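Local atomic coordinates of fructokinase (Vibrio cholerae serotype O1, PDB entry 5EYN), a protein that phosphorylates fructose with ATP as phosphate donor, as a fructokinase of the PfkB carbohydrate kinase family. Residues A264-L276 against D290-T303. Sequence-based numbering, arbitrary orientation.
Sequences AGDAFVGGLLYRL and DAVKWANGCGALAT. With NA (sodium ion), chain F; ADP (adenosine-5'-diphosphate), chain E; BEF (beryllium trifluoride ion), chain D; FRU (beta-D-fructofuranose), chain B.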
loop_
_atom_site.group_PDB
_atom_site.type_symbol
_atom_site.label_atom_id
_atom_site.label_comp_id
_atom_site.label_asym_id
_atom_site.label_seq_id
_atom_site.Cartn_x
_atom_site.Cartn_y
_atom_site.Cartn_z
ATOM N N ALA A 264 -2.931 20.961 3.924
ATOM C CA ALA A 264 -3.165 22.400 4.073
ATOM C C ALA A 264 -1.927 23.201 3.664
ATOM O O ALA A 264 -1.999 24.261 3.048
ATOM C CB ALA A 264 -3.550 22.746 5.499
ATOM N N GLY A 265 -0.756 22.665 3.961
ATOM C CA GLY A 265 0.494 23.343 3.658
ATOM C C GLY A 265 0.710 23.398 2.161
ATOM O O GLY A 265 1.303 24.348 1.666
ATOM N N ASP A 266 0.242 22.382 1.442
ATOM C CA ASP A 266 0.402 22.337 -0.011
ATOM C C ASP A 266 -0.562 23.308 -0.681
ATOM O O ASP A 266 -0.229 23.931 -1.686
ATOM C CB ASP A 266 0.181 20.932 -0.544
ATOM C CG ASP A 266 1.102 19.919 0.087
ATOM O OD1 ASP A 266 2.264 20.294 0.420
ATOM O OD2 ASP A 266 0.654 18.758 0.233
ATOM N N ALA A 267 -1.758 23.446 -0.113
ATOM C CA ALA A 267 -2.729 24.421 -0.606
ATOM C C ALA A 267 -2.144 25.827 -0.468
ATOM O O ALA A 267 -2.259 26.675 -1.349
ATOM C CB ALA A 267 -4.017 24.315 0.200
ATOM N N PHE A 268 -1.525 26.065 0.678
ATOM C CA PHE A 268 -0.809 27.304 0.949
ATOM C C PHE A 268 0.233 27.578 -0.139
ATOM O O PHE A 268 0.246 28.643 -0.746
ATOM C CB PHE A 268 -0.157 27.205 2.331
ATOM C CG PHE A 268 0.610 28.435 2.745
ATOM C CD1 PHE A 268 0.045 29.381 3.595
ATOM C CD2 PHE A 268 1.894 28.653 2.284
ATOM C CE1 PHE A 268 0.763 30.507 3.979
ATOM C CE2 PHE A 268 2.601 29.790 2.644
ATOM C CZ PHE A 268 2.043 30.710 3.499
ATOM N N VAL A 269 1.083 26.596 -0.410
ATOM C CA VAL A 269 2.103 26.772 -1.427
ATOM C C VAL A 269 1.467 27.020 -2.782
ATOM O O VAL A 269 1.942 27.846 -3.567
ATOM C CB VAL A 269 3.032 25.543 -1.482
ATOM C CG1 VAL A 269 3.946 25.589 -2.698
ATOM C CG2 VAL A 269 3.817 25.469 -0.210
ATOM N N GLY A 270 0.392 26.302 -3.080
ATOM C CA GLY A 270 -0.303 26.512 -4.339
ATOM C C GLY A 270 -0.796 27.930 -4.538
ATOM O O GLY A 270 -0.618 28.514 -5.608
ATOM N N GLY A 271 -1.402 28.508 -3.507
ATOM C CA GLY A 271 -1.833 29.891 -3.614
ATOM C C GLY A 271 -0.666 30.848 -3.771
ATOM O O GLY A 271 -0.706 31.777 -4.591
ATOM N N LEU A 272 0.377 30.624 -2.979
ATOM C CA LEU A 272 1.585 31.427 -3.043
ATOM C C LEU A 272 2.166 31.406 -4.442
ATOM O O LEU A 272 2.393 32.457 -5.060
ATOM C CB LEU A 272 2.609 30.877 -2.064
ATOM C CG LEU A 272 3.957 31.591 -2.027
ATOM C CD1 LEU A 272 3.811 32.999 -1.505
ATOM C CD2 LEU A 272 4.932 30.814 -1.168
ATOM N N LEU A 273 2.427 30.210 -4.955
ATOM C CA LEU A 273 3.102 30.084 -6.246
ATOM C C LEU A 273 2.209 30.498 -7.395
ATOM O O LEU A 273 2.690 31.050 -8.366
ATOM C CB LEU A 273 3.638 28.666 -6.500
ATOM C CG LEU A 273 4.681 28.167 -5.515
ATOM C CD1 LEU A 273 5.158 26.775 -5.914
ATOM C CD2 LEU A 273 5.871 29.122 -5.444
ATOM N N TYR A 274 0.901 30.268 -7.286
ATOM C CA TYR A 274 0.004 30.778 -8.311
ATOM C C TYR A 274 0.218 32.291 -8.438
ATOM O O TYR A 274 0.433 32.809 -9.535
ATOM C CB TYR A 274 -1.466 30.477 -8.008
ATOM C CG TYR A 274 -2.361 31.272 -8.933
ATOM C CD1 TYR A 274 -2.411 30.979 -10.292
ATOM C CD2 TYR A 274 -3.074 32.366 -8.474
ATOM C CE1 TYR A 274 -3.181 31.732 -11.165
ATOM C CE2 TYR A 274 -3.843 33.112 -9.338
ATOM C CZ TYR A 274 -3.883 32.790 -10.681
ATOM O OH TYR A 274 -4.645 33.525 -11.558
ATOM N N ARG A 275 0.144 33.009 -7.319
ATOM C CA ARG A 275 0.268 34.462 -7.382
ATOM C C ARG A 275 1.677 34.926 -7.807
ATOM O O ARG A 275 1.814 35.881 -8.568
ATOM C CB ARG A 275 -0.173 35.098 -6.061
ATOM C CG ARG A 275 -1.677 34.985 -5.809
ATOM C CD ARG A 275 -2.503 35.759 -6.818
ATOM N NE ARG A 275 -2.591 37.173 -6.477
ATOM C CZ ARG A 275 -3.173 38.094 -7.235
ATOM N NH1 ARG A 275 -3.692 37.772 -8.412
ATOM N NH2 ARG A 275 -3.219 39.346 -6.818
ATOM N N LEU A 276 2.726 34.241 -7.362
ATOM C CA LEU A 276 4.060 34.613 -7.814
ATOM C C LEU A 276 4.197 34.348 -9.309
ATOM O O LEU A 276 4.821 35.133 -10.025
ATOM C CB LEU A 276 5.155 33.872 -7.036
ATOM C CG LEU A 276 5.193 34.102 -5.519
ATOM C CD1 LEU A 276 6.411 33.411 -4.939
ATOM C CD2 LEU A 276 5.176 35.582 -5.144
ATOM N N ASP A 290 0.721 39.952 -0.835
ATOM C CA ASP A 290 -0.563 39.550 -1.409
ATOM C C ASP A 290 -0.593 38.043 -1.709
ATOM O O ASP A 290 -1.606 37.373 -1.481
ATOM C CB ASP A 290 -0.831 40.353 -2.688
ATOM C CG ASP A 290 -2.050 39.866 -3.435
ATOM O OD1 ASP A 290 -3.158 40.309 -3.093
ATOM O OD2 ASP A 290 -1.913 39.042 -4.359
ATOM N N ALA A 291 0.511 37.503 -2.215
ATOM C CA ALA A 291 0.571 36.070 -2.510
ATOM C C ALA A 291 0.410 35.246 -1.243
ATOM O O ALA A 291 -0.241 34.203 -1.265
ATOM C CB ALA A 291 1.871 35.709 -3.212
ATOM N N VAL A 292 0.962 35.737 -0.138
ATOM C CA VAL A 292 0.834 35.060 1.153
ATOM C C VAL A 292 -0.593 35.185 1.697
ATOM O O VAL A 292 -1.097 34.264 2.332
ATOM C CB VAL A 292 1.871 35.577 2.169
ATOM C CG1 VAL A 292 1.668 34.977 3.550
ATOM C CG2 VAL A 292 3.268 35.239 1.686
ATOM N N LYS A 293 -1.258 36.297 1.428
ATOM C CA LYS A 293 -2.655 36.415 1.808
ATOM C C LYS A 293 -3.486 35.350 1.091
ATOM O O LYS A 293 -4.331 34.693 1.697
ATOM C CB LYS A 293 -3.160 37.821 1.468
ATOM C CG LYS A 293 -4.635 38.059 1.708
ATOM C CD LYS A 293 -5.026 39.519 1.393
ATOM C CE LYS A 293 -6.492 39.797 1.731
ATOM N NZ LYS A 293 -6.849 41.219 1.483
ATOM N N TRP A 294 -3.249 35.179 -0.204
ATOM C CA TRP A 294 -3.896 34.106 -0.950
ATOM C C TRP A 294 -3.533 32.748 -0.362
ATOM O O TRP A 294 -4.394 31.882 -0.199
ATOM C CB TRP A 294 -3.482 34.140 -2.421
ATOM C CG TRP A 294 -4.233 35.140 -3.266
ATOM C CD1 TRP A 294 -4.428 36.473 -3.003
ATOM C CD2 TRP A 294 -4.893 34.880 -4.508
ATOM N NE1 TRP A 294 -5.168 37.051 -4.009
ATOM C CE2 TRP A 294 -5.466 36.093 -4.943
ATOM C CE3 TRP A 294 -5.046 33.741 -5.301
ATOM C CZ2 TRP A 294 -6.183 36.192 -6.129
ATOM C CZ3 TRP A 294 -5.765 33.835 -6.470
ATOM C CH2 TRP A 294 -6.320 35.053 -6.878
ATOM N N ALA A 295 -2.246 32.542 -0.086
ATOM C CA ALA A 295 -1.769 31.286 0.473
ATOM C C ALA A 295 -2.508 30.921 1.761
ATOM O O ALA A 295 -2.948 29.783 1.950
ATOM C CB ALA A 295 -0.270 31.379 0.736
ATOM N N ASN A 296 -2.646 31.895 2.657
ATOM C CA ASN A 296 -3.347 31.648 3.908
ATOM C C ASN A 296 -4.808 31.271 3.661
ATOM O O ASN A 296 -5.332 30.386 4.326
ATOM C CB ASN A 296 -3.288 32.871 4.809
ATOM C CG ASN A 296 -2.010 32.976 5.610
ATOM O OD1 ASN A 296 -1.381 31.978 5.971
ATOM N ND2 ASN A 296 -1.653 34.205 5.945
ATOM N N GLY A 297 -5.454 31.931 2.711
ATOM C CA GLY A 297 -6.839 31.617 2.414
ATOM C C GLY A 297 -7.011 30.232 1.841
ATOM O O GLY A 297 -7.928 29.512 2.194
ATOM N N CYS A 298 -6.090 29.837 0.968
ATOM C CA CYS A 298 -6.096 28.500 0.416
ATOM C C CYS A 298 -5.865 27.455 1.500
ATOM O O CYS A 298 -6.536 26.432 1.525
ATOM C CB CYS A 298 -5.036 28.372 -0.671
ATOM S SG CYS A 298 -5.387 29.297 -2.181
ATOM N N GLY A 299 -4.873 27.685 2.358
ATOM C CA GLY A 299 -4.596 26.751 3.433
ATOM C C GLY A 299 -5.800 26.549 4.340
ATOM O O GLY A 299 -6.087 25.432 4.760
ATOM N N ALA A 300 -6.484 27.637 4.675
ATOM C CA ALA A 300 -7.681 27.556 5.523
ATOM C C ALA A 300 -8.774 26.782 4.825
ATOM O O ALA A 300 -9.342 25.851 5.394
ATOM C CB ALA A 300 -8.162 28.932 5.884
ATOM N N LEU A 301 -9.077 27.151 3.592
ATOM C CA LEU A 301 -10.160 26.487 2.884
ATOM C C LEU A 301 -9.864 25.024 2.611
ATOM O O LEU A 301 -10.768 24.211 2.624
ATOM C CB LEU A 301 -10.518 27.195 1.583
ATOM C CG LEU A 301 -11.238 28.527 1.747
ATOM C CD1 LEU A 301 -11.287 29.243 0.425
ATOM C CD2 LEU A 301 -12.633 28.298 2.280
ATOM N N ALA A 302 -8.605 24.666 2.400
ATOM C CA ALA A 302 -8.264 23.282 2.120
ATOM C C ALA A 302 -8.657 22.348 3.236
ATOM O O ALA A 302 -8.884 21.170 3.003
ATOM C CB ALA A 302 -6.761 23.160 1.865
ATOM N N THR A 303 -8.749 22.876 4.450
ATOM C CA THR A 303 -9.024 22.037 5.612
ATOM C C THR A 303 -10.507 21.683 5.764
ATOM O O THR A 303 -10.850 20.913 6.653
ATOM C CB THR A 303 -8.621 22.705 6.946
ATOM O OG1 THR A 303 -9.494 23.815 7.233
ATOM C CG2 THR A 303 -7.152 23.122 6.942
HETATM NA NA NA F . -8.865 18.740 2.333
HETATM P PB ADP E . -0.422 20.967 6.407
HETATM O O1B ADP E . -0.779 20.592 4.993
HETATM O O2B ADP E . 0.973 20.494 6.745
HETATM O O3B ADP E . -1.418 20.322 7.339
HETATM P PA ADP E . -0.556 23.294 7.934
HETATM O O1A ADP E . -1.659 22.567 8.685
HETATM O O2A ADP E . 0.740 23.006 8.659
HETATM O O3A ADP E . -0.503 22.552 6.541
HETATM O "O5'" ADP E . -0.760 24.883 7.906
HETATM C "C5'" ADP E . -0.406 25.636 6.800
HETATM C "C4'" ADP E . -1.281 26.834 6.516
HETATM O "O4'" ADP E . -2.634 26.441 6.454
HETATM C "C3'" ADP E . -1.197 27.952 7.492
HETATM O "O3'" ADP E . -0.121 28.794 7.210
HETATM C "C2'" ADP E . -2.489 28.629 7.274
HETATM O "O2'" ADP E . -2.510 29.403 6.134
HETATM C "C1'" ADP E . -3.378 27.475 7.038
HETATM N N9 ADP E . -4.007 26.959 8.220
HETATM C C8 ADP E . -3.703 25.837 8.899
HETATM N N7 ADP E . -4.531 25.684 9.920
HETATM C C5 ADP E . -5.395 26.700 9.930
HETATM C C6 ADP E . -6.469 27.074 10.720
HETATM N N6 ADP E . -6.861 26.295 11.851
HETATM N N1 ADP E . -7.134 28.188 10.426
HETATM C C2 ADP E . -6.818 28.967 9.376
HETATM N N3 ADP E . -5.776 28.638 8.577
HETATM C C4 ADP E . -5.073 27.528 8.840
HETATM BE BE BEF D . 0.711 19.561 4.763
HETATM F F1 BEF D . -0.345 18.669 5.444
HETATM F F2 BEF D . 0.427 19.817 3.252
HETATM F F3 BEF D . 2.058 18.872 4.705
HETATM C C1 FRU B . 3.502 12.964 0.968
HETATM C C2 FRU B . 2.249 13.362 1.735
HETATM C C3 FRU B . 0.922 12.883 1.183
HETATM C C4 FRU B . -0.024 14.013 1.424
HETATM C C5 FRU B . 0.892 15.185 1.396
HETATM C C6 FRU B . 0.475 16.321 2.298
HETATM O O1 FRU B . 3.547 13.578 -0.283
HETATM O O2 FRU B . 2.408 12.868 3.030
HETATM O O3 FRU B . 0.604 11.676 1.807
HETATM O O4 FRU B . -0.998 14.150 0.446
HETATM O O5 FRU B . 2.196 14.755 1.748
HETATM O O6 FRU B . 1.390 17.388 2.242
HETATM O O HOH W 1 -7.584 18.477 3.831
HETATM O O HOH W 2 -8.601 20.097 0.422
#
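A264 meets G299 through its carbonyl O, 3.6 Å from G299 CA, which also packs on ADP O4'. Here the N-terminal end of helix 264-276 faces the ADP phosphates and beryllium trifluoride: D266 N donates to F2, and D266 OD2 lies 2.5 Å from O6 of the bound fructose. A267 CB presses on A302 CB at 3.4 Å, tighter than usual for two carbons; A302 O is a sodium ligand. F268 turns one ring face to A295 CB, 3.4 Å from the ring centroid, a CH-pi contact; chi1 of -179° sets CG trans to the backbone N. N296 OD1, in plane at the ring edge, accepts from ADP O2'. At G271 the backbones close up: C298 SG, 3.9 Å from G271 CA, and A295 CA occupy the direction a side chain would take. L272 CD1 reaches A291 and V292. R275, bent at chi2 and chi3, sets CD over the six-membered ring of W294 and its guanidinium flat on the indole (planes 4° apart), while NE (2.9 Å) and NH2 (2.8 Å) form a side-on salt bridge to the single oxygen D290 OD2, which lies in the guanidinium plane. The helix segments run roughly antiparallel (149°), with a closest axis approach of 7.0 Å. Helix 46-56 packs on D266, V269 and L273, helix 315-322 on Y274 and W294, and strand 240-244 on F268, V292 and N296.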